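Local coordinates for general Secretion Pathway Protein (Vibrio vulnificus, PDB 4G54), which is a periplasmic domain of the EpsAB fusion protein of a type II secretion system and probably binds peptidoglycan, at residues R30-W41 and P76-Q84. Numbering follows the deposited sequence.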
loop_
_atom_site.group_PDB
_atom_site.type_symbol
_atom_site.label_atom_id
_atom_site.label_comp_id
_atom_site.label_asym_id
_atom_site.label_seq_id
_atom_site.Cartn_x
_atom_site.Cartn_y
_atom_site.Cartn_z
ATOM N N ARG A 30 14.967 -7.065 -5.601
ATOM C CA ARG A 30 13.809 -6.561 -4.858
ATOM C C ARG A 30 13.990 -5.058 -4.612
ATOM O O ARG A 30 13.043 -4.315 -4.701
ATOM C CB ARG A 30 13.612 -7.335 -3.585
ATOM C CG ARG A 30 12.224 -6.993 -2.969
ATOM C CD ARG A 30 11.927 -7.569 -1.580
ATOM N NE ARG A 30 12.478 -8.888 -1.319
ATOM C CZ ARG A 30 11.870 -10.018 -1.582
ATOM N NH1 ARG A 30 10.635 -10.029 -2.091
ATOM N NH2 ARG A 30 12.500 -11.196 -1.307
ATOM N N ALA A 31 15.210 -4.627 -4.306
ATOM C CA ALA A 31 15.441 -3.214 -4.019
ATOM C C ALA A 31 15.132 -2.379 -5.262
ATOM O O ALA A 31 14.539 -1.325 -5.135
ATOM C CB ALA A 31 16.898 -3.014 -3.589
ATOM N N GLN A 32 15.490 -2.844 -6.441
ATOM C CA GLN A 32 15.153 -2.146 -7.667
ATOM C C GLN A 32 13.623 -2.031 -7.833
ATOM O O GLN A 32 13.059 -0.935 -8.138
ATOM C CB GLN A 32 15.724 -2.938 -8.877
ATOM C CG GLN A 32 15.695 -2.189 -10.086
ATOM C CD GLN A 32 16.394 -2.924 -11.168
ATOM O OE1 GLN A 32 16.953 -4.043 -10.948
ATOM N NE2 GLN A 32 16.384 -2.322 -12.362
ATOM N N GLY A 33 12.933 -3.159 -7.613
ATOM C CA GLY A 33 11.452 -3.131 -7.658
ATOM C C GLY A 33 10.829 -2.213 -6.665
ATOM O O GLY A 33 9.835 -1.550 -6.970
ATOM N N LEU A 34 11.363 -2.207 -5.458
ATOM C CA LEU A 34 10.751 -1.345 -4.396
ATOM C C LEU A 34 11.050 0.125 -4.662
ATOM O O LEU A 34 10.174 0.979 -4.406
ATOM C CB LEU A 34 11.253 -1.687 -3.011
ATOM C CG LEU A 34 10.747 -3.007 -2.507
ATOM C CD1 LEU A 34 11.504 -3.266 -1.225
ATOM C CD2 LEU A 34 9.188 -2.957 -2.223
ATOM N N GLU A 35 12.215 0.415 -5.266
ATOM C CA GLU A 35 12.463 1.810 -5.668
ATOM C C GLU A 35 11.344 2.249 -6.635
ATOM O O GLU A 35 10.817 3.379 -6.522
ATOM C CB GLU A 35 13.891 1.989 -6.276
ATOM C CG GLU A 35 14.188 3.415 -6.528
ATOM C CD GLU A 35 15.540 3.600 -7.201
ATOM O OE1 GLU A 35 16.146 2.591 -7.622
ATOM O OE2 GLU A 35 15.955 4.770 -7.317
ATOM N N GLU A 36 10.945 1.413 -7.585
ATOM C CA GLU A 36 9.879 1.757 -8.500
ATOM C C GLU A 36 8.522 1.883 -7.761
ATOM O O GLU A 36 7.711 2.766 -8.075
ATOM C CB GLU A 36 9.814 0.672 -9.615
ATOM C CG GLU A 36 9.004 1.129 -10.893
ATOM C CD GLU A 36 9.691 2.224 -11.679
ATOM O OE1 GLU A 36 10.908 2.546 -11.414
ATOM O OE2 GLU A 36 9.003 2.709 -12.618
ATOM N N LEU A 37 8.260 0.919 -6.875
ATOM C CA LEU A 37 6.958 0.965 -6.168
ATOM C C LEU A 37 6.831 2.223 -5.334
ATOM O O LEU A 37 5.767 2.852 -5.312
ATOM C CB LEU A 37 6.835 -0.337 -5.344
ATOM C CG LEU A 37 5.504 -0.513 -4.625
ATOM C CD1 LEU A 37 4.436 -0.524 -5.662
ATOM C CD2 LEU A 37 5.532 -1.878 -3.863
ATOM N N TYR A 38 7.930 2.676 -4.721
ATOM C CA TYR A 38 7.837 3.940 -3.978
ATOM C C TYR A 38 7.550 5.124 -4.921
ATOM O O TYR A 38 6.859 6.076 -4.519
ATOM C CB TYR A 38 9.138 4.262 -3.273
ATOM C CG TYR A 38 9.270 3.669 -1.874
ATOM C CD1 TYR A 38 10.076 2.581 -1.634
ATOM C CD2 TYR A 38 8.542 4.208 -0.769
ATOM C CE1 TYR A 38 10.244 2.088 -0.241
ATOM C CE2 TYR A 38 8.629 3.708 0.482
ATOM C CZ TYR A 38 9.503 2.692 0.760
ATOM O OH TYR A 38 9.600 2.215 2.044
ATOM N N LYS A 39 8.023 5.084 -6.149
ATOM C CA LYS A 39 7.731 6.225 -7.026
ATOM C C LYS A 39 6.192 6.354 -7.267
ATOM O O LYS A 39 5.666 7.457 -7.464
ATOM C CB LYS A 39 8.370 6.020 -8.372
ATOM C CG LYS A 39 9.846 5.984 -8.371
ATOM C CD LYS A 39 10.378 5.950 -9.867
ATOM C CE LYS A 39 11.775 5.408 -9.865
ATOM N NZ LYS A 39 12.275 5.224 -11.263
ATOM N N LEU A 40 5.464 5.218 -7.326
ATOM C CA LEU A 40 4.015 5.240 -7.500
ATOM C C LEU A 40 3.334 5.937 -6.366
ATOM O O LEU A 40 2.273 6.530 -6.565
ATOM C CB LEU A 40 3.445 3.800 -7.569
ATOM C CG LEU A 40 3.198 3.207 -8.910
ATOM C CD1 LEU A 40 4.503 2.942 -9.420
ATOM C CD2 LEU A 40 2.378 1.900 -8.819
ATOM N N TRP A 41 3.935 5.897 -5.173
ATOM C CA TRP A 41 3.402 6.636 -4.049
ATOM C C TRP A 41 3.886 8.098 -4.028
ATOM O O TRP A 41 3.514 8.909 -3.137
ATOM C CB TRP A 41 3.788 5.912 -2.744
ATOM C CG TRP A 41 3.092 4.597 -2.564
ATOM C CD1 TRP A 41 3.540 3.409 -2.905
ATOM C CD2 TRP A 41 1.820 4.403 -1.937
ATOM N NE1 TRP A 41 2.646 2.405 -2.558
ATOM C CE2 TRP A 41 1.563 3.008 -1.938
ATOM C CE3 TRP A 41 0.896 5.282 -1.361
ATOM C CZ2 TRP A 41 0.356 2.441 -1.354
ATOM C CZ3 TRP A 41 -0.280 4.740 -0.796
ATOM C CH2 TRP A 41 -0.531 3.361 -0.840
ATOM N N PRO A 76 -5.716 -3.779 -2.026
ATOM C CA PRO A 76 -6.270 -2.394 -2.029
ATOM C C PRO A 76 -5.269 -1.374 -2.628
ATOM O O PRO A 76 -5.643 -0.162 -2.769
ATOM C CB PRO A 76 -6.515 -2.116 -0.521
ATOM C CG PRO A 76 -5.477 -2.953 0.152
ATOM C CD PRO A 76 -5.391 -4.230 -0.642
ATOM N N HIS A 77 -4.026 -1.774 -2.984
ATOM C CA HIS A 77 -3.067 -0.811 -3.551
ATOM C C HIS A 77 -2.027 -1.629 -4.297
ATOM O O HIS A 77 -2.011 -2.888 -4.279
ATOM C CB HIS A 77 -2.354 -0.030 -2.402
ATOM C CG HIS A 77 -1.974 -0.887 -1.215
ATOM N ND1 HIS A 77 -0.933 -1.788 -1.176
ATOM C CD2 HIS A 77 -2.497 -0.847 0.037
ATOM C CE1 HIS A 77 -0.845 -2.325 0.039
ATOM N NE2 HIS A 77 -1.810 -1.801 0.792
ATOM N N PRO A 78 -1.170 -0.991 -5.045
ATOM C CA PRO A 78 -0.196 -1.692 -5.863
ATOM C C PRO A 78 0.760 -2.523 -4.982
ATOM O O PRO A 78 0.966 -2.251 -3.793
ATOM C CB PRO A 78 0.555 -0.559 -6.605
ATOM C CG PRO A 78 -0.522 0.515 -6.708
ATOM C CD PRO A 78 -1.270 0.452 -5.356
ATOM N N LEU A 79 1.324 -3.569 -5.601
ATOM C CA LEU A 79 2.261 -4.501 -4.940
ATOM C C LEU A 79 3.410 -4.759 -5.839
ATOM O O LEU A 79 3.331 -4.531 -7.114
ATOM C CB LEU A 79 1.538 -5.906 -4.756
ATOM C CG LEU A 79 0.381 -5.855 -3.766
ATOM C CD1 LEU A 79 -0.275 -7.214 -3.727
ATOM C CD2 LEU A 79 0.801 -5.540 -2.338
ATOM N N LEU A 80 4.526 -5.305 -5.283
ATOM C CA LEU A 80 5.649 -5.777 -6.149
ATOM C C LEU A 80 5.541 -7.316 -6.248
ATOM O O LEU A 80 5.454 -7.972 -5.169
ATOM C CB LEU A 80 6.986 -5.391 -5.511
ATOM C CG LEU A 80 8.226 -5.748 -6.391
ATOM C CD1 LEU A 80 8.305 -4.766 -7.629
ATOM C CD2 LEU A 80 9.477 -5.558 -5.488
ATOM N N LEU A 81 5.456 -7.835 -7.485
ATOM C CA LEU A 81 5.300 -9.290 -7.656
ATOM C C LEU A 81 6.706 -9.866 -7.857
ATOM O O LEU A 81 7.508 -9.338 -8.625
ATOM C CB LEU A 81 4.470 -9.622 -8.914
ATOM C CG LEU A 81 3.078 -8.995 -8.908
ATOM C CD1 LEU A 81 2.362 -9.544 -10.160
ATOM C CD2 LEU A 81 2.318 -9.310 -7.636
ATOM N N THR A 82 7.017 -10.996 -7.230
ATOM C CA THR A 82 8.246 -11.734 -7.521
ATOM C C THR A 82 7.898 -12.701 -8.625
ATOM O O THR A 82 7.013 -13.601 -8.427
ATOM C CB THR A 82 8.749 -12.488 -6.254
ATOM O OG1 THR A 82 9.004 -11.548 -5.170
ATOM C CG2 THR A 82 10.095 -13.251 -6.572
ATOM N N LEU A 83 8.642 -12.627 -9.733
ATOM C CA LEU A 83 8.458 -13.611 -10.833
ATOM C C LEU A 83 9.617 -14.624 -10.768
ATOM O O LEU A 83 10.748 -14.265 -10.400
ATOM C CB LEU A 83 8.407 -12.891 -12.164
ATOM C CG LEU A 83 7.310 -11.799 -12.304
ATOM C CD1 LEU A 83 7.267 -11.298 -13.771
ATOM C CD2 LEU A 83 5.964 -12.340 -11.864
ATOM N N GLN A 84 9.331 -15.896 -11.051
ATOM C CA GLN A 84 10.377 -16.924 -10.941
ATOM C C GLN A 84 10.287 -17.717 -12.247
ATOM O O GLN A 84 9.186 -17.998 -12.725
ATOM C CB GLN A 84 10.260 -17.817 -9.644
ATOM C CG GLN A 84 9.393 -17.189 -8.447
ATOM C CD GLN A 84 9.742 -17.559 -6.949
ATOM O OE1 GLN A 84 10.706 -18.313 -6.673
ATOM N NE2 GLN A 84 8.932 -16.984 -5.969
HETATM O O HOH W 1 2.543 -0.478 -2.472
#
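Leu80 projects toward helix 30-40 and sets CD1 3.5 Å from CA of Gly33, and this pair shows how a helix without a side chain at one position can settle on a strand. CD2 of Leu80 lies against the helix backbone between Arg30 and Leu34, the side chains of Leu80 and Leu34 crossing at about a right angle. One turn further along, Leu37 spreads its two methyls along residues 78-80. With its CG anti to the backbone N (chi1 -176°), it lays CD1 against CB of Pro78 at 4.0 Å and CD2 over N of Leu80. Leu40 CD2 closes on the same proline ring, 3.8 Å from Pro78 CB.

Aromatic and polar contacts lie at the two ends of this apolar row. At one end Trp41 turns its edge toward the face of His77 in an offset edge-to-face pair, planes at 62°. A water in the indole plane accepts from Trp41 NE1 (2.9 Å) and donates to Pro78 O (2.7 Å). That carbonyl also receives His77 ND1, a straight but long bond (3.3 Å, 173°) that helps orient the imidazole. At the other end Arg30 NH1 and Thr82 OG1, 3.8 Å apart, both turn to Glu125, by salt bridge and hydrogen bond respectively; NH1 also bonds Thr127 OG1.

Helix 30-40 thus packs, roughly antiparallel to strand 79-85, on the antiparallel sheet of a peptidase C39-like domain, whose family belongs to the papain-like peptidase clan.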